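Local atomic coordinates of superoxide dismutase (Leishmania major, PDB entry 4F2N), a protein that catalyses the dismutation of superoxide to dioxygen and hydrogen peroxide at an iron ion bound in each subunit of a dimer. Residues 23-28 / 81-86; 48-53 / 213-218; 132-137 / 168-173. One frame throughout, in Å; residues are numbered along the deposited sequence.

How the interactions relate
Interactions 1 and 2 are mostly buried and lie on opposite sides of the chain's centre, their own centres about 25 Å apart; interaction 3 is a surface contact. Interaction 1 ties the N-terminal loop to the start of helix 82-89, and its chemistry is mainly polar: one carboxylate grips two backbone N-H groups, with a CH-pi contact beside it. Interaction 2 joins the turn ahead of helix 52-71, in the alpha-hairpin domain, to the loop before helix 218-229, in the C-terminal domain, almost wholly through aliphatic side chains. Interaction 3 stays within the C-terminal domain, where the end of helix 124-134 meets edge strand 168-174 by one hydrogen bond and aromatic-aliphatic packing.

Interaction 1 of 3, residues 23-28 / 81-86; sequences YHTLPH and TIEEII
E83 reaches out of the first turn of helix 82-89 and holds the 23-28 loop by two consecutive backbone N-H groups. T25 N donates to the syn lone pair of OE1 of E83 at 2.8 Å, while L26 N donates to OE2 of E83 at 2.7 Å, again from the syn side but 21° out of the carboxylate plane. Both bonds are fairly straight, and together they fix the rotation of the carboxylate. Water 1 joins the same group, giving a hydrogen bond to OE1 of E83 and sharing another with OG1 of T25.

The second kind of contact is CH-pi. CG2 of T81 sits over one face of the H24 ring, 4.0 Å from its centroid and only 11° off the normal, while CB of E83 lies at the ring's edge. T81 is also the N-cap of the helix: with OG1 between its backbone N and carbonyl carbon (chi1 60°), it accepts from E84 N at 3.1 Å, and CG2 is left turned to the imidazole.

Around this, F106 of helix 96-113 packs on both T25 and E83, the carbonyl of H24 accepts from R227 of helix 218-229, and M224 of that helix touches T25. The N-terminal loop is thus held between three helices, 82-89, 96-113 and 218-229.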
ATOM      1  N   TYR B  23     -22.909 -19.383   7.427  1.00 27.31           N
ATOM      2  CA  TYR B  23     -22.843 -18.019   7.920  1.00 25.12           C
ATOM      3  C   TYR B  23     -22.082 -17.150   6.902  1.00 24.39           C
ATOM      4  O   TYR B  23     -21.032 -17.550   6.410  1.00 23.87           O
ATOM      5  CB  TYR B  23     -22.108 -18.046   9.265  1.00 24.36           C
ATOM      6  CG  TYR B  23     -21.831 -16.691   9.875  1.00 23.56           C
ATOM      7  CD1 TYR B  23     -22.660 -16.184  10.872  1.00 23.68           C
ATOM      8  CD2 TYR B  23     -20.745 -15.922   9.453  1.00 23.24           C
ATOM      9  CE1 TYR B  23     -22.424 -14.935  11.427  1.00 23.56           C
ATOM     10  CE2 TYR B  23     -20.485 -14.673  10.009  1.00 23.06           C
ATOM     11  CZ  TYR B  23     -21.327 -14.185  10.986  1.00 23.32           C
ATOM     12  OH  TYR B  23     -21.076 -12.961  11.554  1.00 23.58           O
ATOM     13  N   HIS B  24     -22.597 -15.957   6.592  1.00 23.71           N
ATOM     14  CA  HIS B  24     -21.815 -14.974   5.830  1.00 23.04           C
ATOM     15  C   HIS B  24     -21.731 -13.726   6.639  1.00 22.61           C
ATOM     16  O   HIS B  24     -22.677 -13.389   7.376  1.00 22.86           O
ATOM     17  CB  HIS B  24     -22.455 -14.668   4.471  1.00 23.17           C
ATOM     18  CG  HIS B  24     -22.529 -15.862   3.550  1.00 23.80           C
ATOM     19  ND1 HIS B  24     -23.583 -16.684   3.528  1.00 24.74           N
ATOM     20  CD2 HIS B  24     -21.627 -16.358   2.601  1.00 24.10           C
ATOM     21  CE1 HIS B  24     -23.374 -17.666   2.623  1.00 24.99           C
ATOM     22  NE2 HIS B  24     -22.190 -17.454   2.049  1.00 24.53           N
ATOM     23  N   THR B  25     -20.609 -13.016   6.512  1.00 21.90           N
ATOM     24  CA  THR B  25     -20.443 -11.761   7.237  1.00 21.69           C
ATOM     25  C   THR B  25     -21.395 -10.676   6.692  1.00 21.74           C
ATOM     26  O   THR B  25     -22.019  -9.932   7.480  1.00 21.96           O
ATOM     27  CB  THR B  25     -18.972 -11.297   7.190  1.00 21.44           C
ATOM     28  OG1 THR B  25     -18.180 -12.212   7.952  1.00 21.57           O
ATOM     29  CG2 THR B  25     -18.815  -9.927   7.812  1.00 21.71           C
ATOM     30  N   LEU B  26     -21.476 -10.572   5.359  1.00 21.34           N
ATOM     31  CA  LEU B  26     -22.443  -9.658   4.700  1.00 21.80           C
ATOM     32  C   LEU B  26     -23.312 -10.426   3.702  1.00 22.22           C
ATOM     33  O   LEU B  26     -23.054 -10.366   2.487  1.00 22.05           O
ATOM     34  CB  LEU B  26     -21.695  -8.536   3.949  1.00 21.44           C
ATOM     35  CG  LEU B  26     -20.840  -7.577   4.789  1.00 21.32           C
ATOM     36  CD1 LEU B  26     -20.111  -6.577   3.882  1.00 21.20           C
ATOM     37  CD2 LEU B  26     -21.705  -6.893   5.845  1.00 21.77           C
ATOM     38  N   PRO B  27     -24.348 -11.136   4.189  1.00 22.91           N
ATOM     39  CA  PRO B  27     -25.112 -11.970   3.248  1.00 23.73           C
ATOM     40  C   PRO B  27     -25.843 -11.190   2.158  1.00 24.64           C
ATOM     41  O   PRO B  27     -26.137 -11.759   1.114  1.00 25.38           O
ATOM     42  CB  PRO B  27     -26.142 -12.695   4.137  1.00 23.99           C
ATOM     43  CG  PRO B  27     -26.124 -11.982   5.436  1.00 23.90           C
ATOM     44  CD  PRO B  27     -24.810 -11.286   5.585  1.00 23.20           C
ATOM     45  N   HIS B  28     -26.136  -9.910   2.395  1.00 25.50           N
ATOM     46  CA  HIS B  28     -26.782  -9.064   1.368  1.00 26.81           C
ATOM     47  C   HIS B  28     -25.805  -8.608   0.287  1.00 26.39           C
ATOM     48  O   HIS B  28     -26.235  -8.130  -0.765  1.00 26.93           O
ATOM     49  CB  HIS B  28     -27.367  -7.844   2.035  1.00 28.44           C
ATOM     50  CG  HIS B  28     -26.318  -7.024   2.710  1.00 29.48           C
ATOM     51  ND1 HIS B  28     -25.878  -7.301   3.976  1.00 29.98           N
ATOM     52  CD2 HIS B  28     -25.503  -5.997   2.218  1.00 29.84           C
ATOM     53  CE1 HIS B  28     -24.896  -6.436   4.298  1.00 30.24           C
ATOM     54  NE2 HIS B  28     -24.656  -5.640   3.217  1.00 30.08           N
ATOM     55  N   THR B  81     -23.126 -14.696  -3.025  1.00 25.42           N
ATOM     56  CA  THR B  81     -22.424 -13.675  -2.221  1.00 23.87           C
ATOM     57  C   THR B  81     -21.025 -13.387  -2.748  1.00 22.65           C
ATOM     58  O   THR B  81     -20.344 -14.256  -3.338  1.00 22.21           O
ATOM     59  CB  THR B  81     -22.289 -14.056  -0.723  1.00 23.80           C
ATOM     60  OG1 THR B  81     -21.546 -15.281  -0.605  1.00 23.11           O
ATOM     61  CG2 THR B  81     -23.685 -14.245  -0.082  1.00 24.82           C
ATOM     62  N   ILE B  82     -20.596 -12.163  -2.522  1.00 21.91           N
ATOM     63  CA  ILE B  82     -19.211 -11.782  -2.767  1.00 21.38           C
ATOM     64  C   ILE B  82     -18.257 -12.674  -1.964  1.00 21.42           C
ATOM     65  O   ILE B  82     -17.224 -13.084  -2.477  1.00 21.52           O
ATOM     66  CB  ILE B  82     -18.992 -10.288  -2.455  1.00 20.73           C
ATOM     67  CG1 ILE B  82     -19.926  -9.407  -3.333  1.00 21.24           C
ATOM     68  CG2 ILE B  82     -17.524  -9.887  -2.635  1.00 20.16           C
ATOM     69  CD1 ILE B  82     -19.733  -9.563  -4.831  1.00 21.30           C
ATOM     70  N   GLU B  83     -18.621 -13.010  -0.724  1.00 21.59           N
ATOM     71  CA  GLU B  83     -17.786 -13.908   0.089  1.00 22.10           C
ATOM     72  C   GLU B  83     -17.568 -15.278  -0.560  1.00 22.22           C
ATOM     73  O   GLU B  83     -16.509 -15.902  -0.427  1.00 22.05           O
ATOM     74  CB  GLU B  83     -18.429 -14.093   1.450  1.00 22.96           C
ATOM     75  CG  GLU B  83     -18.230 -12.867   2.306  1.00 23.23           C
ATOM     76  CD  GLU B  83     -19.161 -12.844   3.497  1.00 24.11           C
ATOM     77  OE1 GLU B  83     -18.906 -13.634   4.422  1.00 24.27           O
ATOM     78  OE2 GLU B  83     -20.116 -12.026   3.501  1.00 24.57           O
ATOM     79  N   GLU B  84     -18.569 -15.755  -1.277  1.00 23.99           N
ATOM     80  CA  GLU B  84     -18.399 -17.006  -2.006  1.00 24.35           C
ATOM     81  C   GLU B  84     -17.282 -16.865  -3.064  1.00 23.89           C
ATOM     82  O   GLU B  84     -16.469 -17.778  -3.254  1.00 23.87           O
ATOM     83  CB  GLU B  84     -19.729 -17.433  -2.632  1.00 26.60           C
ATOM     84  CG  GLU B  84     -19.671 -18.755  -3.357  1.00 29.23           C
ATOM     85  CD  GLU B  84     -21.033 -19.437  -3.485  1.00 32.71           C
ATOM     86  OE1 GLU B  84     -21.998 -19.090  -2.749  1.00 32.85           O
ATOM     87  OE2 GLU B  84     -21.133 -20.339  -4.340  1.00 35.51           O
ATOM     88  N   ILE B  85     -17.226 -15.723  -3.738  1.00 23.09           N
ATOM     89  CA  ILE B  85     -16.145 -15.495  -4.715  1.00 23.33           C
ATOM     90  C   ILE B  85     -14.757 -15.488  -4.012  1.00 22.82           C
ATOM     91  O   ILE B  85     -13.814 -16.128  -4.461  1.00 22.70           O
ATOM     92  CB  ILE B  85     -16.363 -14.211  -5.545  1.00 23.48           C
ATOM     93  CG1 ILE B  85     -17.745 -14.207  -6.243  1.00 24.39           C
ATOM     94  CG2 ILE B  85     -15.225 -14.021  -6.546  1.00 23.62           C
ATOM     95  CD1 ILE B  85     -18.067 -12.926  -6.994  1.00 24.24           C
ATOM     96  N   ILE B  86     -14.672 -14.781  -2.891  1.00 22.51           N
ATOM     97  CA  ILE B  86     -13.461 -14.720  -2.075  1.00 22.09           C
ATOM     98  C   ILE B  86     -13.010 -16.122  -1.710  1.00 22.77           C
ATOM     99  O   ILE B  86     -11.839 -16.494  -1.933  1.00 23.19           O
ATOM    100  CB  ILE B  86     -13.713 -13.865  -0.811  1.00 21.53           C
ATOM    101  CG1 ILE B  86     -14.100 -12.432  -1.219  1.00 21.10           C
ATOM    102  CG2 ILE B  86     -12.494 -13.846   0.125  1.00 21.29           C
ATOM    103  CD1 ILE B  86     -14.418 -11.560  -0.041  1.00 21.04           C
TER
HETATM  104  O   HOH W   1     -18.063 -14.751   7.352  1.00 24.54           O

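Interaction 2 of 3, residues 48-53 / 213-218; sequences PVMSPR and WQIVDW
V49 and I215 mark the closest backbone approach, their CA atoms 6.8 Å apart, where the turn leading into helix 52-71 passes the short 3-10 segment and loop ahead of helix 218-229. P48 follows a cis peptide bond.

I215 is the centre of the contact: both of its branches touch V49, CG2 also meets P48, and CD1 also meets M50. CG2 of I215 approaches CD of P48 to 3.7 Å, the two side chains running past each other in opposite directions, and the same methyl touches CG2 of V49 at 3.9 Å. The other branch, CG1, lies between the backbone N and the carbonyl carbon (chi1 57°), which carries CD1 to within 3.9 Å of V49 CB. Beyond it CD1 of I215 comes 4.2 Å from CE of M50, the far end of an extended thioether chain. V49 in turn uses CG2, the methyl beside its backbone N, to touch CB of Q214 as well. At the exposed rim the Q214 side chain crosses the proline ring at a slant, its OE1 3.4 Å from CG of P48.

I46 packs on I215 too, and M50 also touches L115. R53, in the first turn of helix 52-71, forms a salt bridge with E202 of the second subunit, so the start of that helix borders the dimer interface. The side chain of M50 is about 9 Å from the bound iron(II) ion.

Between the two segments, then, shape does the work: aliphatic groups are brought together, joining a segment of the alpha-hairpin domain to one of the C-terminal domain, with the polar end of Q214 kept at the exposed edge. The hold probably rests on the close fit of V49, M50 and I215, which are buried.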
ATOM      1  N   PRO B  48     -16.816  13.802  12.469  1.00 33.23           N
ATOM      2  CA  PRO B  48     -15.769  14.838  12.337  1.00 33.33           C
ATOM      3  C   PRO B  48     -14.429  14.364  11.774  1.00 32.88           C
ATOM      4  O   PRO B  48     -13.454  15.109  11.809  1.00 34.33           O
ATOM      5  CB  PRO B  48     -15.567  15.283  13.782  1.00 35.18           C
ATOM      6  CG  PRO B  48     -15.782  14.028  14.570  1.00 35.33           C
ATOM      7  CD  PRO B  48     -16.843  13.242  13.838  1.00 34.28           C
ATOM      8  N   VAL B  49     -14.371  13.140  11.265  1.00 30.64           N
ATOM      9  CA  VAL B  49     -13.084  12.513  10.927  1.00 29.61           C
ATOM     10  C   VAL B  49     -12.699  12.607   9.442  1.00 28.84           C
ATOM     11  O   VAL B  49     -11.585  13.044   9.131  1.00 28.95           O
ATOM     12  CB  VAL B  49     -13.026  11.062  11.448  1.00 29.10           C
ATOM     13  CG1 VAL B  49     -11.739  10.340  11.010  1.00 27.39           C
ATOM     14  CG2 VAL B  49     -13.169  11.088  12.969  1.00 30.08           C
ATOM     15  N   MET B  50     -13.617  12.223   8.554  1.00 27.80           N
ATOM     16  CA  MET B  50     -13.379  12.207   7.097  1.00 27.18           C
ATOM     17  C   MET B  50     -14.054  13.364   6.359  1.00 26.78           C
ATOM     18  O   MET B  50     -15.265  13.490   6.419  1.00 26.21           O
ATOM     19  CB  MET B  50     -13.932  10.921   6.495  1.00 27.46           C
ATOM     20  CG  MET B  50     -13.080   9.689   6.799  1.00 29.05           C
ATOM     21  SD  MET B  50     -13.847   8.269   6.007  1.00 31.86           S
ATOM     22  CE  MET B  50     -12.998   6.963   6.879  1.00 30.21           C
ATOM     23  N   SER B  51     -13.273  14.142   5.608  1.00 25.40           N
ATOM     24  CA  SER B  51     -13.806  15.243   4.808  1.00 26.02           C
ATOM     25  C   SER B  51     -14.647  14.715   3.639  1.00 25.34           C
ATOM     26  O   SER B  51     -14.507  13.555   3.248  1.00 24.22           O
ATOM     27  CB  SER B  51     -12.651  16.068   4.246  1.00 25.69           C
ATOM     28  OG  SER B  51     -11.977  15.308   3.245  1.00 24.61           O
ATOM     29  N   PRO B  52     -15.518  15.576   3.067  1.00 25.46           N
ATOM     30  CA  PRO B  52     -16.261  15.197   1.865  1.00 25.42           C
ATOM     31  C   PRO B  52     -15.347  14.671   0.751  1.00 25.36           C
ATOM     32  O   PRO B  52     -15.624  13.592   0.186  1.00 24.87           O
ATOM     33  CB  PRO B  52     -16.971  16.517   1.464  1.00 26.66           C
ATOM     34  CG  PRO B  52     -17.214  17.182   2.796  1.00 27.21           C
ATOM     35  CD  PRO B  52     -15.987  16.877   3.618  1.00 26.43           C
ATOM     36  N   ARG B  53     -14.246  15.378   0.472  1.00 25.29           N
ATOM     37  CA  ARG B  53     -13.352  14.936  -0.605  1.00 25.00           C
ATOM     38  C   ARG B  53     -12.672  13.602  -0.264  1.00 24.09           C
ATOM     39  O   ARG B  53     -12.548  12.746  -1.139  1.00 23.80           O
ATOM     40  CB  ARG B  53     -12.342  16.024  -1.005  1.00 26.12           C
ATOM     41  CG  ARG B  53     -11.328  15.596  -2.071  1.00 26.54           C
ATOM     42  CD  ARG B  53     -12.019  15.140  -3.353  1.00 27.12           C
ATOM     43  NE  ARG B  53     -11.138  15.179  -4.522  1.00 27.12           N
ATOM     44  CZ  ARG B  53     -11.555  14.973  -5.767  1.00 28.40           C
ATOM     45  NH1 ARG B  53     -12.845  14.739  -6.007  1.00 29.98           N
ATOM     46  NH2 ARG B  53     -10.701  15.049  -6.781  1.00 28.20           N
ATOM     47  N   TRP B 213     -12.149   6.369  15.989  1.00 22.85           N
ATOM     48  CA  TRP B 213     -13.122   5.902  16.975  1.00 23.42           C
ATOM     49  C   TRP B 213     -14.335   6.796  17.042  1.00 24.04           C
ATOM     50  O   TRP B 213     -15.419   6.319  17.334  1.00 24.20           O
ATOM     51  CB  TRP B 213     -12.494   5.768  18.371  1.00 23.87           C
ATOM     52  CG  TRP B 213     -11.304   4.843  18.416  1.00 23.11           C
ATOM     53  CD1 TRP B 213     -10.001   5.147  18.802  1.00 23.44           C
ATOM     54  CD2 TRP B 213     -11.272   3.416  18.046  1.00 22.35           C
ATOM     55  NE1 TRP B 213      -9.184   4.032  18.692  1.00 22.64           N
ATOM     56  CE2 TRP B 213      -9.895   2.962  18.277  1.00 22.27           C
ATOM     57  CE3 TRP B 213     -12.224   2.497  17.607  1.00 22.09           C
ATOM     58  CZ2 TRP B 213      -9.494   1.644  18.019  1.00 21.42           C
ATOM     59  CZ3 TRP B 213     -11.805   1.163  17.358  1.00 21.36           C
ATOM     60  CH2 TRP B 213     -10.476   0.758  17.570  1.00 21.20           C
ATOM     61  N   GLN B 214     -14.151   8.093  16.776  1.00 25.27           N
ATOM     62  CA  GLN B 214     -15.252   9.066  16.836  1.00 26.51           C
ATOM     63  C   GLN B 214     -16.336   8.816  15.801  1.00 25.73           C
ATOM     64  O   GLN B 214     -17.431   9.335  15.933  1.00 25.57           O
ATOM     65  CB  GLN B 214     -14.733  10.505  16.713  1.00 28.90           C
ATOM     66  CG  GLN B 214     -13.694  10.852  17.761  1.00 31.10           C
ATOM     67  CD  GLN B 214     -13.043  12.186  17.487  1.00 33.87           C
ATOM     68  OE1 GLN B 214     -13.715  13.133  17.108  1.00 35.24           O
ATOM     69  NE2 GLN B 214     -11.726  12.267  17.674  1.00 35.28           N
ATOM     70  N   ILE B 215     -16.045   8.021  14.770  1.00 23.74           N
ATOM     71  CA  ILE B 215     -17.071   7.748  13.759  1.00 23.66           C
ATOM     72  C   ILE B 215     -17.431   6.254  13.630  1.00 22.75           C
ATOM     73  O   ILE B 215     -18.111   5.868  12.679  1.00 22.48           O
ATOM     74  CB  ILE B 215     -16.723   8.309  12.351  1.00 23.27           C
ATOM     75  CG1 ILE B 215     -15.372   7.749  11.839  1.00 22.38           C
ATOM     76  CG2 ILE B 215     -16.767   9.832  12.327  1.00 24.54           C
ATOM     77  CD1 ILE B 215     -15.172   7.971  10.351  1.00 22.39           C
ATOM     78  N   VAL B 216     -17.047   5.444  14.607  1.00 22.14           N
ATOM     79  CA  VAL B 216     -17.399   4.000  14.531  1.00 22.37           C
ATOM     80  C   VAL B 216     -18.866   3.793  14.908  1.00 23.49           C
ATOM     81  O   VAL B 216     -19.341   4.312  15.931  1.00 23.99           O
ATOM     82  CB  VAL B 216     -16.494   3.127  15.407  1.00 21.80           C
ATOM     83  CG1 VAL B 216     -16.976   1.668  15.366  1.00 21.77           C
ATOM     84  CG2 VAL B 216     -15.057   3.238  14.917  1.00 21.46           C
ATOM     85  N   ASP B 217     -19.584   3.070  14.048  1.00 23.66           N
ATOM     86  CA  ASP B 217     -20.942   2.671  14.338  1.00 24.45           C
ATOM     87  C   ASP B 217     -20.906   1.440  15.233  1.00 23.98           C
ATOM     88  O   ASP B 217     -20.858   0.294  14.748  1.00 23.09           O
ATOM     89  CB  ASP B 217     -21.720   2.391  13.031  1.00 24.91           C
ATOM     90  CG  ASP B 217     -23.188   2.041  13.281  1.00 26.04           C
ATOM     91  OD1 ASP B 217     -23.561   1.766  14.437  1.00 26.69           O
ATOM     92  OD2 ASP B 217     -23.973   2.031  12.316  1.00 26.57           O
ATOM     93  N   TRP B 218     -20.925   1.665  16.544  1.00 24.07           N
ATOM     94  CA  TRP B 218     -20.775   0.543  17.476  1.00 24.32           C
ATOM     95  C   TRP B 218     -22.011  -0.338  17.546  1.00 24.55           C
ATOM     96  O   TRP B 218     -21.936  -1.497  17.969  1.00 23.96           O
ATOM     97  CB  TRP B 218     -20.378   1.028  18.872  1.00 24.96           C
ATOM     98  CG  TRP B 218     -18.970   1.551  18.992  1.00 24.68           C
ATOM     99  CD1 TRP B 218     -18.564   2.853  19.316  1.00 25.50           C
ATOM    100  CD2 TRP B 218     -17.727   0.786  18.829  1.00 24.28           C
ATOM    101  NE1 TRP B 218     -17.190   2.933  19.367  1.00 24.87           N
ATOM    102  CE2 TRP B 218     -16.631   1.725  19.073  1.00 24.28           C
ATOM    103  CE3 TRP B 218     -17.428  -0.541  18.527  1.00 23.49           C
ATOM    104  CZ2 TRP B 218     -15.302   1.334  19.009  1.00 23.80           C
ATOM    105  CZ3 TRP B 218     -16.072  -0.928  18.455  1.00 23.47           C
ATOM    106  CH2 TRP B 218     -15.037  -0.005  18.685  1.00 23.26           C
TER

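Interaction 3 of 3, residues 132-137 / 168-173; sequences KQFGSV and LLIDST
Q133 and F134, on the last turn of helix 124-134, lie against the start of strand 168-174, an outer strand of the three-stranded antiparallel sheet in the alpha+beta C-terminal domain of the iron/manganese superoxide dismutases. The two residues work as a pair: CG of Q133 sits over the centre of one face of the F134 ring, 3.6 Å above its plane, so the glutamine chain and the ring approach the strand together.

F134 crosses L168 at about a right angle, bringing CE2 of the ring to 4.0 Å from CB of L168, and crosses I170 at a slant, with CE1 of F134 3.9 Å from CD1 of I170. The ring's outer end therefore spans the two residues, L168 and I170, that lie on the helix side of the strand, and its CZ reaches the carbonyl O of L168. The CB of F134 does not aim at the strand; chi1 of -60° sets CG anti to the carbonyl carbon and swings the ring across.

F140 of helix 137-149 meets both the ring of F134 and the side chain of I170, and L159 of the central strand also touches F134, so the aromatic joins two helices to the sheet. L168 packs on A129 of helix 124-134 and V161 of strand 155-161.

Q133 bends at chi2 (77°), which brings its amide to the backbone of L168. There L168 N donates to OE1 of Q133 at 3.0 Å, with the nitrogen 51° out of the plane of the side-chain carbonyl.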
ATOM      1  N   LYS B 132     -13.949  -8.092  28.596  1.00 26.49           N
ATOM      2  CA  LYS B 132     -13.685  -9.461  29.022  1.00 27.72           C
ATOM      3  C   LYS B 132     -12.450 -10.026  28.320  1.00 26.66           C
ATOM      4  O   LYS B 132     -11.634 -10.686  28.951  1.00 26.37           O
ATOM      5  CB  LYS B 132     -14.910 -10.355  28.831  1.00 30.03           C
ATOM      6  CG  LYS B 132     -14.751 -11.738  29.460  1.00 33.47           C
ATOM      7  CD  LYS B 132     -15.989 -12.620  29.307  1.00 36.30           C
ATOM      8  CE  LYS B 132     -15.925 -13.434  28.021  1.00 38.17           C
ATOM      9  NZ  LYS B 132     -17.076 -14.380  27.923  1.00 42.75           N
ATOM     10  N   GLN B 133     -12.294  -9.745  27.030  1.00 25.19           N
ATOM     11  CA  GLN B 133     -11.089 -10.147  26.296  1.00 24.52           C
ATOM     12  C   GLN B 133      -9.828  -9.300  26.581  1.00 24.49           C
ATOM     13  O   GLN B 133      -8.763  -9.850  26.851  1.00 24.42           O
ATOM     14  CB  GLN B 133     -11.340 -10.137  24.777  1.00 23.35           C
ATOM     15  CG  GLN B 133     -10.166 -10.662  23.967  1.00 22.91           C
ATOM     16  CD  GLN B 133     -10.073 -12.170  24.007  1.00 23.38           C
ATOM     17  OE1 GLN B 133     -11.062 -12.883  23.788  1.00 23.80           O
ATOM     18  NE2 GLN B 133      -8.877 -12.675  24.273  1.00 24.05           N
ATOM     19  N   PHE B 134      -9.949  -7.983  26.502  1.00 24.14           N
ATOM     20  CA  PHE B 134      -8.775  -7.112  26.451  1.00 24.60           C
ATOM     21  C   PHE B 134      -8.493  -6.371  27.769  1.00 25.90           C
ATOM     22  O   PHE B 134      -7.551  -5.595  27.839  1.00 26.75           O
ATOM     23  CB  PHE B 134      -8.930  -6.095  25.315  1.00 24.20           C
ATOM     24  CG  PHE B 134      -9.071  -6.724  23.965  1.00 23.67           C
ATOM     25  CD1 PHE B 134      -7.944  -7.155  23.270  1.00 23.28           C
ATOM     26  CD2 PHE B 134     -10.336  -6.943  23.411  1.00 22.76           C
ATOM     27  CE1 PHE B 134      -8.072  -7.772  22.026  1.00 22.34           C
ATOM     28  CE2 PHE B 134     -10.469  -7.541  22.182  1.00 22.87           C
ATOM     29  CZ  PHE B 134      -9.333  -7.962  21.485  1.00 22.45           C
ATOM     30  N   GLY B 135      -9.325  -6.582  28.788  1.00 25.96           N
ATOM     31  CA  GLY B 135      -9.179  -5.870  30.073  1.00 26.85           C
ATOM     32  C   GLY B 135     -10.074  -4.648  30.173  1.00 26.86           C
ATOM     33  O   GLY B 135     -10.718  -4.416  31.207  1.00 27.76           O
ATOM     34  N   SER B 136     -10.123  -3.864  29.097  1.00 26.14           N
ATOM     35  CA  SER B 136     -10.994  -2.670  29.007  1.00 26.51           C
ATOM     36  C   SER B 136     -11.087  -2.233  27.543  1.00 26.04           C
ATOM     37  O   SER B 136     -10.272  -2.663  26.702  1.00 24.18           O
ATOM     38  CB  SER B 136     -10.425  -1.520  29.831  1.00 26.98           C
ATOM     39  OG  SER B 136      -9.290  -0.960  29.195  1.00 26.41           O
ATOM     40  N   VAL B 137     -12.050  -1.358  27.246  1.00 26.59           N
ATOM     41  CA  VAL B 137     -12.191  -0.801  25.894  1.00 26.61           C
ATOM     42  C   VAL B 137     -10.940   0.028  25.548  1.00 27.09           C
ATOM     43  O   VAL B 137     -10.417  -0.053  24.433  1.00 25.75           O
ATOM     44  CB  VAL B 137     -13.513   0.007  25.744  1.00 27.61           C
ATOM     45  CG1 VAL B 137     -13.539   0.815  24.448  1.00 27.44           C
ATOM     46  CG2 VAL B 137     -14.719  -0.928  25.802  1.00 27.53           C
ATOM     47  N   LEU B 168     -12.373 -12.874  21.062  1.00 24.47           N
ATOM     48  CA  LEU B 168     -12.233 -11.707  20.197  1.00 22.51           C
ATOM     49  C   LEU B 168     -10.748 -11.500  19.912  1.00 22.69           C
ATOM     50  O   LEU B 168      -9.910 -11.612  20.825  1.00 23.14           O
ATOM     51  CB  LEU B 168     -12.800 -10.464  20.884  1.00 22.75           C
ATOM     52  CG  LEU B 168     -14.317 -10.287  20.873  1.00 23.54           C
ATOM     53  CD1 LEU B 168     -14.669  -9.195  21.860  1.00 24.60           C
ATOM     54  CD2 LEU B 168     -14.782  -9.937  19.468  1.00 22.95           C
ATOM     55  N   LEU B 169     -10.412 -11.201  18.658  1.00 21.21           N
ATOM     56  CA  LEU B 169      -9.018 -11.140  18.258  1.00 21.14           C
ATOM     57  C   LEU B 169      -8.772  -9.945  17.352  1.00 19.91           C
ATOM     58  O   LEU B 169      -9.603  -9.641  16.493  1.00 19.36           O
ATOM     59  CB  LEU B 169      -8.616 -12.421  17.481  1.00 22.50           C
ATOM     60  CG  LEU B 169      -8.719 -13.843  18.059  1.00 26.22           C
ATOM     61  CD1 LEU B 169      -8.609 -14.899  16.960  1.00 28.34           C
ATOM     62  CD2 LEU B 169      -7.663 -14.114  19.123  1.00 26.59           C
ATOM     63  N   ILE B 170      -7.617  -9.303  17.532  1.00 19.56           N
ATOM     64  CA  ILE B 170      -7.112  -8.317  16.574  1.00 19.79           C
ATOM     65  C   ILE B 170      -6.212  -9.004  15.570  1.00 21.49           C
ATOM     66  O   ILE B 170      -5.254  -9.675  15.946  1.00 21.56           O
ATOM     67  CB  ILE B 170      -6.362  -7.172  17.297  1.00 20.06           C
ATOM     68  CG1 ILE B 170      -7.303  -6.526  18.305  1.00 20.36           C
ATOM     69  CG2 ILE B 170      -5.814  -6.139  16.296  1.00 20.74           C
ATOM     70  CD1 ILE B 170      -6.637  -5.489  19.211  1.00 21.65           C
ATOM     71  N   ASP B 171      -6.504  -8.795  14.287  1.00 22.74           N
ATOM     72  CA  ASP B 171      -5.758  -9.398  13.202  1.00 26.06           C
ATOM     73  C   ASP B 171      -5.475  -8.306  12.167  1.00 26.19           C
ATOM     74  O   ASP B 171      -6.330  -7.477  11.932  1.00 25.76           O
ATOM     75  CB  ASP B 171      -6.647 -10.476  12.579  1.00 29.50           C
ATOM     76  CG  ASP B 171      -5.898 -11.410  11.674  1.00 36.56           C
ATOM     77  OD1 ASP B 171      -4.783 -11.844  12.062  1.00 42.74           O
ATOM     78  OD2 ASP B 171      -6.435 -11.739  10.579  1.00 40.05           O
ATOM     79  N   SER B 172      -4.284  -8.298  11.579  1.00 21.28           N
ATOM     80  CA  SER B 172      -3.956  -7.389  10.474  1.00 20.56           C
ATOM     81  C   SER B 172      -3.775  -8.209   9.229  1.00 19.75           C
ATOM     82  O   SER B 172      -3.204  -9.311   9.288  1.00 19.10           O
ATOM     83  CB  SER B 172      -2.667  -6.647  10.786  1.00 22.10           C
ATOM     84  OG  SER B 172      -2.958  -5.608  11.696  1.00 23.30           O
ATOM     85  N   THR B 173      -4.254  -7.702   8.092  1.00 18.68           N
ATOM     86  CA  THR B 173      -3.985  -8.363   6.826  1.00 18.15           C
ATOM     87  C   THR B 173      -3.254  -7.380   5.880  1.00 17.69           C
ATOM     88  O   THR B 173      -3.304  -6.158   6.079  1.00 17.33           O
ATOM     89  CB  THR B 173      -5.274  -8.868   6.147  1.00 17.94           C
ATOM     90  OG1 THR B 173      -6.202  -7.765   5.998  1.00 17.28           O
ATOM     91  CG2 THR B 173      -5.947 -10.029   6.981  1.00 18.75           C
TER